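Local coordinates for Fe-regulated protein B (PDB 4AIP) that transports iron across the outer membrane of Neisseria meningitidis as a TonB-dependent transporter, a beta-barrel filled by a plug domain, at residues 152-156 with 501-505; 282-286 with 722-727; 479-483 with 530-534; 629-633 with 718-722. All coordinates share one frame; numbering follows the deposited sequence.

In the fold
From the N terminus, the plug loop 152-156 opens interaction 1, and the barrel loop 282-286 then opens interaction 2. Residues 479-483 open interaction 3, 501-505 close interaction 1, and 530-534 close interaction 3, so 1 crosses both 2 and 3. Interaction 4, between loops 629-633 and 718-722, closes last but one and lies with interaction 3 inside the long loop that interaction 2 shuts at 722-727. Interactions 1 and 3 meet through strand 495-506, joining plug to wall and wall strand to wall strand. Interactions 2 and 4 share Arg722 and hold together loops that connect barrel strands.

Interaction 1: residues 152-156 with 501-505; sequences GAGSA and HNYAS
The boundary between plug and barrel in this TonB-dependent transporter is crossed where Ala153, just past plug strand 144-151, meets Asn502 and Ala504 on barrel strand 495-506. Asn502 supplies the one direct hydrogen bond: its ND2 donates to Ala153 O at 3.0 Å, nearly straight at 168°. The acceptor lies in the plane of the Asn502 amide, but ND2 itself stands above the carbonyl plane of Ala153 and so does not use a lone-pair direction. With CG anti to the carbonyl carbon (chi1 -70°), the amide swings alongside the plug backbone, and ND2 also packs 3.6 Å from Gly154 C. Lys66 NZ is a second donor to Ala153 O, so two side chains grip this buried carbonyl.

The pleat of the barrel strand decides which residues take part. Asn502 and Ala504 turn toward the plug loop while Tyr503, between them, turns away and packs on Pro483 and Arg533 of the adjoining strands. Alanine suits both sides of the apolar touch, because a methyl is small enough to bring the two backbones close: Ala153 CB lies 4.0 Å from Asn502 CB and 4.2 Å from Ala504 CB. Further along the loop, Ala156 O receives a hydrogen bond from Arg462 of barrel strand 455-469.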
loop_
_atom_site.group_PDB
_atom_site.type_symbol
_atom_site.label_atom_id
_atom_site.label_comp_id
_atom_site.label_asym_id
_atom_site.label_seq_id
_atom_site.Cartn_x
_atom_site.Cartn_y
_atom_site.Cartn_z
ATOM N N GLY B 152 -28.331 16.896 24.310
ATOM C CA GLY B 152 -29.814 17.011 24.252
ATOM C C GLY B 152 -30.274 17.726 22.964
ATOM O O GLY B 152 -29.495 17.858 21.971
ATOM N N ALA B 153 -31.528 18.191 22.975
ATOM C CA ALA B 153 -32.156 18.833 21.824
ATOM C C ALA B 153 -31.527 20.207 21.631
ATOM O O ALA B 153 -31.368 20.975 22.598
ATOM C CB ALA B 153 -33.651 18.931 22.017
ATOM N N GLY B 154 -31.132 20.512 20.405
ATOM C CA GLY B 154 -30.424 21.779 20.200
ATOM C C GLY B 154 -31.406 22.844 19.799
ATOM O O GLY B 154 -32.603 22.579 19.678
ATOM N N SER B 155 -30.899 24.051 19.599
ATOM C CA SER B 155 -31.733 25.149 19.123
ATOM C C SER B 155 -31.888 25.080 17.604
ATOM O O SER B 155 -31.510 24.051 16.995
ATOM C CB SER B 155 -31.149 26.479 19.593
ATOM O OG SER B 155 -29.847 26.635 19.097
ATOM N N ALA B 156 -32.479 26.125 17.011
ATOM C CA ALA B 156 -32.913 26.045 15.637
ATOM C C ALA B 156 -31.754 25.963 14.638
ATOM O O ALA B 156 -31.863 25.287 13.634
ATOM C CB ALA B 156 -33.814 27.198 15.342
ATOM N N HIS B 501 -35.805 25.386 26.447
ATOM C CA HIS B 501 -36.931 24.503 26.222
ATOM C C HIS B 501 -36.987 24.302 24.726
ATOM O O HIS B 501 -37.439 25.153 23.978
ATOM C CB HIS B 501 -38.229 25.102 26.811
ATOM C CG HIS B 501 -39.399 24.166 26.782
ATOM N ND1 HIS B 501 -39.403 22.939 27.418
ATOM C CD2 HIS B 501 -40.609 24.284 26.192
ATOM C CE1 HIS B 501 -40.557 22.331 27.192
ATOM N NE2 HIS B 501 -41.309 23.132 26.461
ATOM N N ASN B 502 -36.427 23.181 24.295
ATOM C CA ASN B 502 -36.089 22.989 22.909
ATOM C C ASN B 502 -36.795 21.784 22.400
ATOM O O ASN B 502 -36.752 20.726 23.017
ATOM C CB ASN B 502 -34.590 22.749 22.743
ATOM C CG ASN B 502 -33.737 23.979 23.020
ATOM O OD1 ASN B 502 -34.227 25.105 23.067
ATOM N ND2 ASN B 502 -32.429 23.767 23.150
ATOM N N TYR B 503 -37.420 21.958 21.259
ATOM C CA TYR B 503 -38.021 20.887 20.501
ATOM C C TYR B 503 -37.180 20.588 19.289
ATOM O O TYR B 503 -36.628 21.503 18.644
ATOM C CB TYR B 503 -39.402 21.313 19.995
ATOM C CG TYR B 503 -40.461 21.279 21.035
ATOM C CD1 TYR B 503 -40.694 22.378 21.871
ATOM C CD2 TYR B 503 -41.251 20.144 21.176
ATOM C CE1 TYR B 503 -41.699 22.341 22.858
ATOM C CE2 TYR B 503 -42.264 20.087 22.109
ATOM C CZ TYR B 503 -42.491 21.183 22.956
ATOM O OH TYR B 503 -43.495 21.072 23.925
ATOM N N ALA B 504 -37.102 19.308 18.970
ATOM C CA ALA B 504 -36.416 18.865 17.789
ATOM C C ALA B 504 -36.961 17.536 17.312
ATOM O O ALA B 504 -37.599 16.777 18.083
ATOM C CB ALA B 504 -34.922 18.779 18.039
ATOM N N SER B 505 -36.715 17.246 16.038
ATOM C CA SER B 505 -37.215 16.023 15.487
ATOM C C SER B 505 -36.145 15.252 14.736
ATOM O O SER B 505 -35.171 15.815 14.292
ATOM C CB SER B 505 -38.431 16.317 14.593
ATOM O OG SER B 505 -38.019 17.068 13.479
#

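Interaction 2: residues 282-286 with 722-727; sequences REEFT and RWTNTL
One carboxylate oxygen, Glu284 OE2, takes two N-H groups of the same Arg722, an uneven salt bridge in place of the usual pairing of two oxygens with two nitrogens. Arg722 NH2 lies 3.0 Å from Glu284 OE2, in the guanidinium plane and on the syn lone pair, with an N-H...O angle of 145°; the bond from Arg722 NE to Glu284 OE2 is weak. The carboxylate and guanidinium planes stand 46° apart, which fits this one-oxygen grip. His133 ND1 is hydrogen-bonded to the same oxygen, so polar groups crowd round it, and the nearby positive charge would favour an ionised carboxylate. The other oxygen, Glu284 OE1, accepts a hydrogen bond from a water at 2.7 Å, which itself accepts from the backbone N of Arg722.

The Phe285 ring packs on both Arg722 and Thr726: its CZ is 3.8 Å from Arg722 NE, an oblique approach, with ring and guanidinium planes 22° apart. One ring face is covered by CG of its neighbour Glu284, while the methyl of Thr726, CG2, meets the ring at its edge, 3.7 Å from Phe285 CE1. A second water joins Glu284 O to Thr726 OG1, and Leu727 lays its branched end on the turn, with CG 3.4 Å from Glu284 O.

Arg282 to Phe285 form a type I beta turn in the loop between strand 278-279 and helix 296-299; 722-727 run into the predicted TonB C-terminal box, in the loop before strand 733-741. Glu283 bridges to Arg279 of strand 278-279 and hydrogen-bonds Thr103 of the plug.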
loop_
_atom_site.group_PDB
_atom_site.type_symbol
_atom_site.label_atom_id
_atom_site.label_comp_id
_atom_site.label_asym_id
_atom_site.label_seq_id
_atom_site.Cartn_x
_atom_site.Cartn_y
_atom_site.Cartn_z
ATOM N N ARG B 282 -19.638 -9.030 13.117
ATOM C CA ARG B 282 -19.983 -8.640 14.525
ATOM C C ARG B 282 -18.827 -8.138 15.347
ATOM O O ARG B 282 -18.364 -8.833 16.252
ATOM C CB ARG B 282 -20.523 -9.818 15.356
ATOM C CG ARG B 282 -21.878 -10.320 15.020
ATOM C CD ARG B 282 -22.273 -11.398 16.001
ATOM N NE ARG B 282 -23.121 -12.401 15.373
ATOM C CZ ARG B 282 -22.680 -13.442 14.661
ATOM N NH1 ARG B 282 -21.371 -13.647 14.490
ATOM N NH2 ARG B 282 -23.552 -14.280 14.114
ATOM N N GLU B 283 -18.407 -6.909 15.114
ATOM C CA GLU B 283 -17.230 -6.378 15.797
ATOM C C GLU B 283 -17.391 -6.075 17.289
ATOM O O GLU B 283 -16.396 -5.774 17.991
ATOM C CB GLU B 283 -16.758 -5.153 15.064
ATOM C CG GLU B 283 -16.696 -5.412 13.582
ATOM C CD GLU B 283 -16.028 -4.309 12.829
ATOM O OE1 GLU B 283 -15.781 -3.197 13.403
ATOM O OE2 GLU B 283 -15.760 -4.558 11.641
ATOM N N GLU B 284 -18.624 -6.163 17.785
ATOM C CA GLU B 284 -18.871 -5.873 19.201
ATOM C C GLU B 284 -18.452 -7.028 20.109
ATOM O O GLU B 284 -18.341 -6.866 21.299
ATOM C CB GLU B 284 -20.317 -5.421 19.455
ATOM C CG GLU B 284 -21.344 -6.546 19.362
ATOM C CD GLU B 284 -22.784 -6.097 19.710
ATOM O OE1 GLU B 284 -23.012 -5.205 20.580
ATOM O OE2 GLU B 284 -23.708 -6.660 19.104
ATOM N N PHE B 285 -18.224 -8.188 19.522
ATOM C CA PHE B 285 -17.752 -9.351 20.240
ATOM C C PHE B 285 -16.393 -9.802 19.687
ATOM O O PHE B 285 -16.099 -9.543 18.519
ATOM C CB PHE B 285 -18.740 -10.498 20.036
ATOM C CG PHE B 285 -20.184 -10.195 20.417
ATOM C CD1 PHE B 285 -20.523 -9.719 21.691
ATOM C CD2 PHE B 285 -21.211 -10.475 19.518
ATOM C CE1 PHE B 285 -21.847 -9.456 22.025
ATOM C CE2 PHE B 285 -22.531 -10.219 19.845
ATOM C CZ PHE B 285 -22.846 -9.704 21.099
ATOM N N THR B 286 -15.578 -10.492 20.501
ATOM C CA THR B 286 -14.455 -11.282 19.920
ATOM C C THR B 286 -14.894 -12.694 19.671
ATOM O O THR B 286 -16.041 -12.933 19.374
ATOM C CB THR B 286 -13.090 -11.281 20.712
ATOM O OG1 THR B 286 -13.215 -11.864 22.011
ATOM C CG2 THR B 286 -12.695 -10.004 20.995
ATOM N N ARG B 722 -23.196 -3.889 25.244
ATOM C CA ARG B 722 -24.021 -4.831 25.971
ATOM C C ARG B 722 -23.320 -5.245 27.247
ATOM O O ARG B 722 -22.108 -5.089 27.386
ATOM C CB ARG B 722 -24.340 -6.038 25.133
ATOM C CG ARG B 722 -24.675 -5.730 23.698
ATOM C CD ARG B 722 -25.084 -7.037 23.087
ATOM N NE ARG B 722 -25.335 -6.953 21.661
ATOM C CZ ARG B 722 -26.529 -6.753 21.124
ATOM N NH1 ARG B 722 -27.591 -6.582 21.881
ATOM N NH2 ARG B 722 -26.658 -6.715 19.816
ATOM N N TRP B 723 -24.096 -5.818 28.148
ATOM C CA TRP B 723 -23.719 -6.023 29.541
ATOM C C TRP B 723 -23.152 -7.407 29.832
ATOM O O TRP B 723 -22.608 -7.645 30.932
ATOM C CB TRP B 723 -24.970 -5.821 30.374
ATOM C CG TRP B 723 -25.828 -7.040 30.432
ATOM C CD1 TRP B 723 -26.611 -7.595 29.411
ATOM C CD2 TRP B 723 -26.002 -7.867 31.574
ATOM N NE1 TRP B 723 -27.279 -8.697 29.885
ATOM C CE2 TRP B 723 -26.924 -8.900 31.204
ATOM C CE3 TRP B 723 -25.516 -7.809 32.896
ATOM C CZ2 TRP B 723 -27.318 -9.907 32.109
ATOM C CZ3 TRP B 723 -25.906 -8.777 33.790
ATOM C CH2 TRP B 723 -26.810 -9.833 33.399
ATOM N N THR B 724 -23.298 -8.309 28.861
ATOM C CA THR B 724 -22.766 -9.670 28.926
ATOM C C THR B 724 -21.262 -9.449 28.745
ATOM O O THR B 724 -20.857 -8.311 28.595
ATOM C CB THR B 724 -23.413 -10.528 27.834
ATOM O OG1 THR B 724 -23.487 -9.753 26.615
ATOM C CG2 THR B 724 -24.841 -10.946 28.274
ATOM N N ASN B 725 -20.363 -10.406 28.829
ATOM C CA ASN B 725 -18.991 -9.833 28.960
ATOM C C ASN B 725 -18.202 -9.632 27.655
ATOM O O ASN B 725 -17.312 -10.401 27.341
ATOM C CB ASN B 725 -18.166 -10.460 30.085
ATOM C CG ASN B 725 -18.605 -9.986 31.494
ATOM O OD1 ASN B 725 -18.791 -10.805 32.379
ATOM N ND2 ASN B 725 -18.751 -8.667 31.693
ATOM N N THR B 726 -18.529 -8.551 26.938
ATOM C CA THR B 726 -18.163 -8.402 25.544
ATOM C C THR B 726 -16.707 -8.022 25.270
ATOM O O THR B 726 -15.963 -8.852 24.796
ATOM C CB THR B 726 -19.053 -7.403 24.813
ATOM O OG1 THR B 726 -18.733 -6.071 25.239
ATOM C CG2 THR B 726 -20.475 -7.728 25.039
ATOM N N LEU B 727 -16.329 -6.762 25.498
ATOM C CA LEU B 727 -14.976 -6.327 25.185
ATOM C C LEU B 727 -14.407 -5.444 26.273
ATOM O O LEU B 727 -14.896 -4.351 26.502
ATOM C CB LEU B 727 -14.901 -5.600 23.816
ATOM C CG LEU B 727 -15.201 -6.384 22.545
ATOM C CD1 LEU B 727 -15.230 -5.446 21.380
ATOM C CD2 LEU B 727 -14.177 -7.428 22.325
HETATM O O HOH W 1 -21.772 -4.562 22.908
HETATM O O HOH W 2 -19.214 -4.636 22.779
HETATM O O HOH W 3 -16.737 -10.454 23.180
#

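Interaction 3: residues 479-483 with 530-534; sequences SNLNP and KAERA
Polar approaches come first, the closest direct one between the segments being that of Arg533: its NH2 comes 2.7 Å from Leu481 O, obliquely to the guanidinium plane. The side chain gets there by stretching out, with CG anti to the backbone N (chi1 -172°) and the chain extended as far as NE. A water accepts from Ala531 N at 3.0 Å and lies beside Asn480 OD1, although its very short distance to that oxygen makes the geometry there doubtful.

Van der Waals contacts fill in around the arm. Asn480 ND2 packs 3.7 Å from Arg533 CD, its amide plane tilted 33° from the guanidinium, while Asn480 OD1 rests 3.8 Å from Ala531 CB. Pro483 CD meets the guanidinium at its edge, 3.5 Å from Arg533 NH2.

No backbone pairing is involved. Strands 479-483 and 532-534 run parallel, 9.4 Å apart at closest, because strand 495-506 of the antiparallel barrel wall lies between them. A long side chain is therefore needed to span the gap, and Arg533 does so over Tyr503. The positive guanidinium beside the partly negative Leu481 O is probably electrostatically favourable, while the aliphatic part of Arg533 packs on the Asn480 amide.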
loop_
_atom_site.group_PDB
_atom_site.type_symbol
_atom_site.label_atom_id
_atom_site.label_comp_id
_atom_site.label_asym_id
_atom_site.label_seq_id
_atom_site.Cartn_x
_atom_site.Cartn_y
_atom_site.Cartn_z
ATOM N N SER B 479 -43.496 15.871 8.307
ATOM C CA SER B 479 -42.816 17.102 8.574
ATOM C C SER B 479 -43.132 17.548 9.989
ATOM O O SER B 479 -44.069 17.070 10.584
ATOM C CB SER B 479 -43.258 18.155 7.584
ATOM O OG SER B 479 -44.591 18.458 7.814
ATOM N N ASN B 480 -42.338 18.467 10.536
ATOM C CA ASN B 480 -42.523 18.921 11.905
ATOM C C ASN B 480 -42.161 20.351 12.070
ATOM O O ASN B 480 -41.236 20.843 11.431
ATOM C CB ASN B 480 -41.655 18.113 12.873
ATOM C CG ASN B 480 -42.144 16.686 13.027
ATOM O OD1 ASN B 480 -41.983 15.859 12.126
ATOM N ND2 ASN B 480 -42.791 16.406 14.153
ATOM N N LEU B 481 -42.890 21.013 12.951
ATOM C CA LEU B 481 -42.589 22.361 13.315
ATOM C C LEU B 481 -42.042 22.340 14.736
ATOM O O LEU B 481 -42.745 21.909 15.634
ATOM C CB LEU B 481 -43.878 23.137 13.216
ATOM C CG LEU B 481 -43.874 24.637 13.074
ATOM C CD1 LEU B 481 -42.638 25.201 12.309
ATOM C CD2 LEU B 481 -45.159 24.943 12.271
ATOM N N ASN B 482 -40.786 22.761 14.919
ATOM C CA ASN B 482 -40.064 22.622 16.194
ATOM C C ASN B 482 -39.565 23.925 16.811
ATOM O O ASN B 482 -38.550 24.454 16.393
ATOM C CB ASN B 482 -38.863 21.686 16.053
ATOM C CG ASN B 482 -39.224 20.295 15.492
ATOM O OD1 ASN B 482 -38.759 19.916 14.432
ATOM N ND2 ASN B 482 -40.041 19.562 16.188
ATOM N N PRO B 483 -40.264 24.427 17.838
ATOM C CA PRO B 483 -39.920 25.686 18.516
ATOM C C PRO B 483 -38.802 25.489 19.515
ATOM O O PRO B 483 -38.518 24.356 19.869
ATOM C CB PRO B 483 -41.215 26.045 19.274
ATOM C CG PRO B 483 -42.259 25.094 18.783
ATOM C CD PRO B 483 -41.542 23.874 18.318
ATOM N N LYS B 530 -43.731 8.542 11.516
ATOM C CA LYS B 530 -43.250 9.894 11.593
ATOM C C LYS B 530 -42.000 9.979 12.370
ATOM O O LYS B 530 -41.460 8.988 12.838
ATOM C CB LYS B 530 -44.277 10.744 12.251
ATOM C CG LYS B 530 -45.038 9.935 13.268
ATOM C CD LYS B 530 -45.704 10.844 14.193
ATOM C CE LYS B 530 -46.471 11.932 13.395
ATOM N NZ LYS B 530 -47.591 11.271 12.642
ATOM N N ALA B 531 -41.541 11.210 12.492
ATOM C CA ALA B 531 -40.270 11.456 13.080
ATOM C C ALA B 531 -40.435 11.417 14.599
ATOM O O ALA B 531 -41.498 11.679 15.121
ATOM C CB ALA B 531 -39.715 12.826 12.610
ATOM N N GLU B 532 -39.354 11.063 15.275
ATOM C CA GLU B 532 -39.221 11.172 16.709
ATOM C C GLU B 532 -39.178 12.639 17.056
ATOM O O GLU B 532 -38.650 13.450 16.277
ATOM C CB GLU B 532 -37.893 10.550 17.149
ATOM C CG GLU B 532 -37.887 9.060 16.960
ATOM C CD GLU B 532 -36.544 8.402 17.245
ATOM O OE1 GLU B 532 -35.508 9.135 17.201
ATOM O OE2 GLU B 532 -36.535 7.168 17.479
ATOM N N ARG B 533 -39.686 12.998 18.228
ATOM C CA ARG B 533 -39.739 14.373 18.555
ATOM C C ARG B 533 -39.446 14.607 20.008
ATOM O O ARG B 533 -40.142 14.110 20.877
ATOM C CB ARG B 533 -41.091 14.954 18.209
ATOM C CG ARG B 533 -41.077 16.436 18.370
ATOM C CD ARG B 533 -42.338 16.979 17.780
ATOM N NE ARG B 533 -42.248 18.438 17.597
ATOM C CZ ARG B 533 -43.059 19.322 18.153
ATOM N NH1 ARG B 533 -44.089 18.950 18.900
ATOM N NH2 ARG B 533 -42.837 20.595 17.953
ATOM N N ALA B 534 -38.440 15.443 20.239
ATOM C CA ALA B 534 -37.849 15.617 21.542
ATOM C C ALA B 534 -38.323 16.901 22.139
ATOM O O ALA B 534 -38.418 17.917 21.431
ATOM C CB ALA B 534 -36.284 15.680 21.432
HETATM O O HOH W 4 -43.064 13.713 11.806
#

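Interaction 4: residues 629-633 with 718-722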
loop_
_atom_site.group_PDB
_atom_site.type_symbol
_atom_site.label_atom_id
_atom_site.label_comp_id
_atom_site.label_asym_id
_atom_site.label_seq_id
_atom_site.Cartn_x
_atom_site.Cartn_y
_atom_site.Cartn_z
ATOM N N GLY B 629 -28.762 3.238 23.613
ATOM C CA GLY B 629 -28.255 3.808 24.824
ATOM C C GLY B 629 -27.762 2.744 25.741
ATOM O O GLY B 629 -27.820 1.549 25.430
ATOM N N ALA B 630 -27.272 3.169 26.892
ATOM C CA ALA B 630 -26.962 2.226 27.960
ATOM C C ALA B 630 -27.196 2.942 29.248
ATOM O O ALA B 630 -26.988 4.150 29.290
ATOM C CB ALA B 630 -25.505 1.778 27.890
ATOM N N GLN B 631 -27.649 2.221 30.282
ATOM C CA GLN B 631 -27.676 2.779 31.631
ATOM C C GLN B 631 -26.296 2.652 32.222
ATOM O O GLN B 631 -25.913 1.595 32.736
ATOM C CB GLN B 631 -28.718 2.142 32.565
ATOM C CG GLN B 631 -28.650 2.744 33.995
ATOM C CD GLN B 631 -29.061 4.194 34.049
ATOM O OE1 GLN B 631 -30.236 4.532 33.946
ATOM N NE2 GLN B 631 -28.096 5.061 34.186
ATOM N N VAL B 632 -25.578 3.768 32.153
ATOM C CA VAL B 632 -24.166 3.863 32.484
ATOM C C VAL B 632 -24.093 4.223 33.941
ATOM O O VAL B 632 -24.932 4.977 34.418
ATOM C CB VAL B 632 -23.520 5.010 31.650
ATOM C CG1 VAL B 632 -22.039 5.358 32.130
ATOM C CG2 VAL B 632 -23.588 4.670 30.140
ATOM N N GLY B 633 -23.072 3.761 34.640
ATOM C CA GLY B 633 -22.968 4.117 36.039
ATOM C C GLY B 633 -22.668 5.588 36.189
ATOM O O GLY B 633 -22.126 6.236 35.279
ATOM N N PRO B 718 -16.330 -1.460 29.964
ATOM C CA PRO B 718 -17.051 -0.178 29.999
ATOM C C PRO B 718 -18.527 -0.419 29.863
ATOM O O PRO B 718 -18.961 -1.480 29.397
ATOM C CB PRO B 718 -16.540 0.563 28.728
ATOM C CG PRO B 718 -15.214 -0.071 28.437
ATOM C CD PRO B 718 -15.454 -1.548 28.778
ATOM N N HIS B 719 -19.280 0.613 30.209
ATOM C CA HIS B 719 -20.740 0.559 30.253
ATOM C C HIS B 719 -21.536 0.730 28.946
ATOM O O HIS B 719 -22.604 0.123 28.810
ATOM C CB HIS B 719 -21.271 1.396 31.422
ATOM C CG HIS B 719 -20.969 0.765 32.746
ATOM N ND1 HIS B 719 -21.196 1.391 33.951
ATOM C CD2 HIS B 719 -20.384 -0.423 33.044
ATOM C CE1 HIS B 719 -20.777 0.613 34.932
ATOM N NE2 HIS B 719 -20.290 -0.495 34.408
ATOM N N SER B 720 -21.036 1.482 27.974
ATOM C CA SER B 720 -21.817 1.650 26.741
ATOM C C SER B 720 -21.576 0.538 25.784
ATOM O O SER B 720 -20.837 0.672 24.846
ATOM C CB SER B 720 -21.489 2.971 26.075
ATOM O OG SER B 720 -21.375 3.982 27.047
ATOM N N GLN B 721 -22.220 -0.576 25.999
ATOM C CA GLN B 721 -22.076 -1.718 25.106
ATOM C C GLN B 721 -23.014 -2.682 25.773
ATOM O O GLN B 721 -23.583 -2.330 26.794
ATOM C CB GLN B 721 -20.622 -2.258 25.118
ATOM C CG GLN B 721 -20.202 -2.936 26.425
ATOM C CD GLN B 721 -18.747 -2.924 26.668
ATOM O OE1 GLN B 721 -18.110 -1.901 26.552
ATOM N NE2 GLN B 721 -18.199 -4.068 27.019
ATOM N N ARG B 722 -23.196 -3.889 25.244
ATOM C CA ARG B 722 -24.021 -4.831 25.971
ATOM C C ARG B 722 -23.320 -5.245 27.247
ATOM O O ARG B 722 -22.108 -5.089 27.386
ATOM C CB ARG B 722 -24.340 -6.038 25.133
ATOM C CG ARG B 722 -24.675 -5.730 23.698
ATOM C CD ARG B 722 -25.084 -7.037 23.087
ATOM N NE ARG B 722 -25.335 -6.953 21.661
ATOM C CZ ARG B 722 -26.529 -6.753 21.124
ATOM N NH1 ARG B 722 -27.591 -6.582 21.881
ATOM N NH2 ARG B 722 -26.658 -6.715 19.816
#
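Ala630 faces Ser720 and Val632 faces His719, both pairs of CA atoms 5.3 Å apart, where residues 718-722 bend through an inverse gamma turn centred on Ser720 and tightened by the bond from Gln721 N to His719 O.

His719 carries the main polar link: its ND1 accepts a hydrogen bond from Gly633 N at 3.1 Å, the donor close to the ring plane and the N-H...N angle 156°. Turned to the side of its own backbone N (chi1 -70°), the ring reaches Gly633. NE2 is bonded to Lys683 O, so both ring nitrogens are used, consistent with a neutral ring protonated at NE2. Gly633, with no CB to meet the ring, suits so close a neighbour. Ala630 turns its methyl onto the bend, CB 3.5 Å from His719 O and 3.9 Å from Ser720 CA. Val632 spreads its two branches, CG1 4.1 Å from His719 CB and CG2 3.9 Å from Ser720 OG.

That hydroxyl is hydrogen-bonded to Asp96 and Thr108, on plug strands 95-97 and 107-109. His719 packs on Val658 and Ala661 of barrel strand 649-662, so the two loops, one leading into strand 635-644 and the other toward 733-741, lie between plug and wall.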